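PDB 6L85: phosphate transporter from Thermotoga maritima MSB8, which probably imports phosphate across the cell membrane, coupling its uptake to the movement of sodium ions. Local coordinates for residues His108-Ala121 and Ile381-Tyr393. Residues are numbered along the deposited sequence; the frame is centred on the assembly and turned at random.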
loop_
_atom_site.group_PDB
_atom_site.type_symbol
_atom_site.label_atom_id
_atom_site.label_comp_id
_atom_site.label_asym_id
_atom_site.label_seq_id
_atom_site.Cartn_x
_atom_site.Cartn_y
_atom_site.Cartn_z
ATOM N N HIS B 108 -5.507 -21.924 17.178
ATOM C CA HIS B 108 -6.007 -22.990 18.046
ATOM C C HIS B 108 -5.540 -22.763 19.468
ATOM O O HIS B 108 -6.314 -22.934 20.424
ATOM C CB HIS B 108 -5.550 -24.363 17.543
ATOM C CG HIS B 108 -6.192 -24.766 16.252
ATOM N ND1 HIS B 108 -6.071 -26.026 15.715
ATOM C CD2 HIS B 108 -6.974 -24.068 15.396
ATOM C CE1 HIS B 108 -6.751 -26.091 14.582
ATOM N NE2 HIS B 108 -7.294 -24.910 14.356
ATOM N N SER B 109 -4.290 -22.303 19.617
ATOM C CA SER B 109 -3.722 -22.069 20.940
ATOM C C SER B 109 -4.485 -20.985 21.686
ATOM O O SER B 109 -4.838 -21.161 22.859
ATOM C CB SER B 109 -2.244 -21.704 20.820
ATOM O OG SER B 109 -1.612 -22.616 19.949
ATOM N N ILE B 110 -4.748 -19.845 21.033
ATOM C CA ILE B 110 -5.356 -18.756 21.800
ATOM C C ILE B 110 -6.836 -19.056 22.070
ATOM O O ILE B 110 -7.362 -18.697 23.136
ATOM C CB ILE B 110 -5.143 -17.375 21.128
ATOM C CG1 ILE B 110 -5.540 -16.248 22.092
ATOM C CG2 ILE B 110 -5.937 -17.210 19.854
ATOM C CD1 ILE B 110 -4.580 -16.089 23.280
ATOM N N VAL B 111 -7.522 -19.732 21.139
ATOM C CA VAL B 111 -8.922 -20.090 21.380
ATOM C C VAL B 111 -9.022 -21.091 22.530
ATOM O O VAL B 111 -9.889 -20.968 23.406
ATOM C CB VAL B 111 -9.579 -20.623 20.094
ATOM C CG1 VAL B 111 -10.950 -21.283 20.399
ATOM C CG2 VAL B 111 -9.741 -19.497 19.080
ATOM N N GLY B 112 -8.108 -22.061 22.573
ATOM C CA GLY B 112 -8.026 -22.940 23.723
ATOM C C GLY B 112 -7.789 -22.184 25.012
ATOM O O GLY B 112 -8.415 -22.476 26.035
ATOM N N GLY B 113 -6.880 -21.206 24.987
ATOM C CA GLY B 113 -6.657 -20.399 26.178
ATOM C C GLY B 113 -7.934 -19.745 26.682
ATOM O O GLY B 113 -8.251 -19.795 27.877
ATOM N N MET B 114 -8.691 -19.136 25.766
ATOM C CA MET B 114 -9.900 -18.412 26.149
ATOM C C MET B 114 -10.975 -19.379 26.646
ATOM O O MET B 114 -11.676 -19.099 27.626
ATOM C CB MET B 114 -10.418 -17.585 24.959
ATOM C CG MET B 114 -9.464 -16.465 24.475
ATOM S SD MET B 114 -9.398 -15.139 25.689
ATOM C CE MET B 114 -11.020 -14.426 25.382
ATOM N N MET B 115 -11.126 -20.512 25.964
ATOM C CA MET B 115 -12.060 -21.539 26.398
ATOM C C MET B 115 -11.728 -22.024 27.807
ATOM O O MET B 115 -12.623 -22.171 28.651
ATOM C CB MET B 115 -12.019 -22.689 25.400
ATOM C CG MET B 115 -13.338 -23.373 25.165
ATOM S SD MET B 115 -13.040 -24.995 24.432
ATOM C CE MET B 115 -11.731 -25.596 25.506
ATOM N N GLY B 116 -10.446 -22.271 28.075
ATOM C CA GLY B 116 -10.045 -22.723 29.393
ATOM C C GLY B 116 -10.406 -21.727 30.471
ATOM O O GLY B 116 -10.968 -22.094 31.516
ATOM N N PHE B 117 -10.092 -20.447 30.231
ATOM C CA PHE B 117 -10.519 -19.414 31.171
ATOM C C PHE B 117 -12.030 -19.462 31.387
ATOM O O PHE B 117 -12.505 -19.461 32.527
ATOM C CB PHE B 117 -10.115 -18.022 30.682
ATOM C CG PHE B 117 -11.107 -16.960 31.055
ATOM C CD1 PHE B 117 -11.278 -16.591 32.382
ATOM C CD2 PHE B 117 -11.916 -16.379 30.088
ATOM C CE1 PHE B 117 -12.212 -15.642 32.740
ATOM C CE2 PHE B 117 -12.852 -15.423 30.437
ATOM C CZ PHE B 117 -12.999 -15.052 31.772
ATOM N N GLY B 118 -12.803 -19.482 30.296
ATOM C CA GLY B 118 -14.254 -19.444 30.425
ATOM C C GLY B 118 -14.806 -20.617 31.217
ATOM O O GLY B 118 -15.759 -20.463 31.984
ATOM N N LEU B 119 -14.216 -21.805 31.036
ATOM C CA LEU B 119 -14.681 -22.998 31.739
ATOM C C LEU B 119 -14.361 -22.926 33.224
ATOM O O LEU B 119 -15.183 -23.317 34.059
ATOM C CB LEU B 119 -14.063 -24.258 31.124
ATOM C CG LEU B 119 -14.525 -24.494 29.688
ATOM C CD1 LEU B 119 -13.583 -25.441 28.962
ATOM C CD2 LEU B 119 -15.983 -24.988 29.634
ATOM N N VAL B 120 -13.176 -22.437 33.579
ATOM C CA VAL B 120 -12.845 -22.374 34.999
ATOM C C VAL B 120 -13.604 -21.252 35.695
ATOM O O VAL B 120 -13.918 -21.351 36.888
ATOM C CB VAL B 120 -11.325 -22.235 35.180
ATOM C CG1 VAL B 120 -10.984 -21.608 36.527
ATOM C CG2 VAL B 120 -10.725 -23.585 35.119
ATOM N N ALA B 121 -13.923 -20.176 34.979
ATOM C CA ALA B 121 -14.563 -19.048 35.646
ATOM C C ALA B 121 -16.057 -19.282 35.819
ATOM O O ALA B 121 -16.630 -18.932 36.854
ATOM C CB ALA B 121 -14.308 -17.754 34.864
ATOM N N ILE B 381 -2.987 -29.430 21.192
ATOM C CA ILE B 381 -2.671 -28.041 21.548
ATOM C C ILE B 381 -3.869 -27.344 22.192
ATOM O O ILE B 381 -3.715 -26.631 23.193
ATOM C CB ILE B 381 -2.128 -27.275 20.319
ATOM C CG1 ILE B 381 -1.625 -25.883 20.711
ATOM C CG2 ILE B 381 -3.176 -27.133 19.232
ATOM C CD1 ILE B 381 -0.335 -25.884 21.465
ATOM N N VAL B 382 -5.079 -27.542 21.662
ATOM C CA VAL B 382 -6.257 -26.896 22.246
ATOM C C VAL B 382 -6.458 -27.305 23.710
ATOM O O VAL B 382 -6.578 -26.413 24.568
ATOM C CB VAL B 382 -7.484 -27.124 21.377
ATOM C CG1 VAL B 382 -8.715 -26.512 22.038
ATOM C CG2 VAL B 382 -7.273 -26.537 19.982
ATOM N N PRO B 383 -6.478 -28.604 24.070
ATOM C CA PRO B 383 -6.617 -28.937 25.506
ATOM C C PRO B 383 -5.412 -28.544 26.348
ATOM O O PRO B 383 -5.583 -28.122 27.499
ATOM C CB PRO B 383 -6.830 -30.459 25.503
ATOM C CG PRO B 383 -6.269 -30.927 24.179
ATOM C CD PRO B 383 -6.580 -29.808 23.222
ATOM N N THR B 384 -4.195 -28.679 25.825
ATOM C CA THR B 384 -3.021 -28.275 26.598
ATOM C C THR B 384 -3.077 -26.794 26.956
ATOM O O THR B 384 -2.832 -26.404 28.106
ATOM C CB THR B 384 -1.747 -28.571 25.806
ATOM O OG1 THR B 384 -1.731 -29.949 25.421
ATOM C CG2 THR B 384 -0.509 -28.249 26.634
ATOM N N VAL B 385 -3.393 -25.944 25.978
ATOM C CA VAL B 385 -3.428 -24.514 26.271
ATOM C C VAL B 385 -4.627 -24.181 27.138
ATOM O O VAL B 385 -4.534 -23.332 28.034
ATOM C CB VAL B 385 -3.418 -23.675 24.980
ATOM C CG1 VAL B 385 -3.495 -22.212 25.333
ATOM C CG2 VAL B 385 -2.145 -23.950 24.182
ATOM N N ALA B 386 -5.778 -24.822 26.881
ATOM C CA ALA B 386 -6.939 -24.605 27.743
ATOM C C ALA B 386 -6.603 -24.918 29.199
ATOM O O ALA B 386 -6.884 -24.115 30.100
ATOM C CB ALA B 386 -8.128 -25.438 27.256
ATOM N N ALA B 387 -5.939 -26.055 29.439
ATOM C CA ALA B 387 -5.594 -26.448 30.804
ATOM C C ALA B 387 -4.570 -25.501 31.407
ATOM O O ALA B 387 -4.667 -25.145 32.587
ATOM C CB ALA B 387 -5.081 -27.891 30.819
ATOM N N THR B 388 -3.580 -25.077 30.612
ATOM C CA THR B 388 -2.575 -24.140 31.106
ATOM C C THR B 388 -3.201 -22.793 31.447
ATOM O O THR B 388 -2.836 -22.163 32.443
ATOM C CB THR B 388 -1.474 -23.970 30.055
ATOM O OG1 THR B 388 -0.959 -25.256 29.683
ATOM C CG2 THR B 388 -0.346 -23.096 30.569
ATOM N N SER B 389 -4.146 -22.338 30.628
ATOM C CA SER B 389 -4.825 -21.069 30.872
ATOM C C SER B 389 -5.694 -21.147 32.123
ATOM O O SER B 389 -5.701 -20.223 32.943
ATOM C CB SER B 389 -5.664 -20.701 29.642
ATOM O OG SER B 389 -6.383 -19.502 29.848
ATOM N N ALA B 390 -6.440 -22.242 32.276
ATOM C CA ALA B 390 -7.200 -22.472 33.501
ATOM C C ALA B 390 -6.292 -22.421 34.723
ATOM O O ALA B 390 -6.605 -21.759 35.724
ATOM C CB ALA B 390 -7.908 -23.826 33.409
ATOM N N ALA B 391 -5.146 -23.101 34.649
ATOM C CA ALA B 391 -4.218 -23.120 35.774
ATOM C C ALA B 391 -3.694 -21.727 36.085
ATOM O O ALA B 391 -3.639 -21.322 37.253
ATOM C CB ALA B 391 -3.062 -24.072 35.473
ATOM N N VAL B 392 -3.270 -20.986 35.053
ATOM C CA VAL B 392 -2.761 -19.634 35.288
ATOM C C VAL B 392 -3.846 -18.761 35.899
ATOM O O VAL B 392 -3.592 -17.978 36.821
ATOM C CB VAL B 392 -2.219 -19.011 33.984
ATOM C CG1 VAL B 392 -1.934 -17.516 34.193
ATOM C CG2 VAL B 392 -0.962 -19.736 33.522
ATOM N N TYR B 393 -5.076 -18.891 35.406
ATOM C CA TYR B 393 -6.149 -18.036 35.886
ATOM C C TYR B 393 -6.463 -18.320 37.350
ATOM O O TYR B 393 -6.606 -17.389 38.148
ATOM C CB TYR B 393 -7.388 -18.229 35.020
ATOM C CG TYR B 393 -8.583 -17.459 35.523
ATOM C CD1 TYR B 393 -8.573 -16.067 35.538
ATOM C CD2 TYR B 393 -9.726 -18.117 35.977
ATOM C CE1 TYR B 393 -9.664 -15.349 35.990
ATOM C CE2 TYR B 393 -10.830 -17.404 36.436
ATOM C CZ TYR B 393 -10.784 -16.019 36.443
ATOM O OH TYR B 393 -11.848 -15.271 36.883
#
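Gly116 and Ala386 bring their CA atoms to 4.0 Å where helices 108-121 and 381-393, running in the same general sense, cross at -45° with axes only 6.9 Å apart. Gly112 and Gly116, spaced as in a GxxxG motif of membrane helices, let the backbones come this close: a CB on either would clash with the carbonyl oxygen of Val382 or Ala386, respectively. Backbone CA-H...O contacts join the surfaces, Ala386 CA to Gly112 O (3.1 Å) and Gly116 CA to Ala386 O (3.5 Å). Ser389 swings its OG out away from its backbone N and donates to Gly113 O at 2.7 Å, tilted 34° from the carbonyl plane and across it from Phe117 N, the second donor. Farther along, Phe117 sets the edge of its ring against the face of Tyr393, a T-shaped pair with planes at 82°, while Val120 CG1 meets the edge of the tyrosine ring and Ala121 CB touches its CE2. Tyr393 OH is hydrogen-bonded to Glu78 OE1. A serine in place of Tyr393 would probably leave the Phe117 edge without its aromatic face and Glu78 without the hydroxyl. Glu78 belongs to helix 76-99, whose Ile94 touches Ser109; Trp139 of helix 129-162 packs on His108 and Val382.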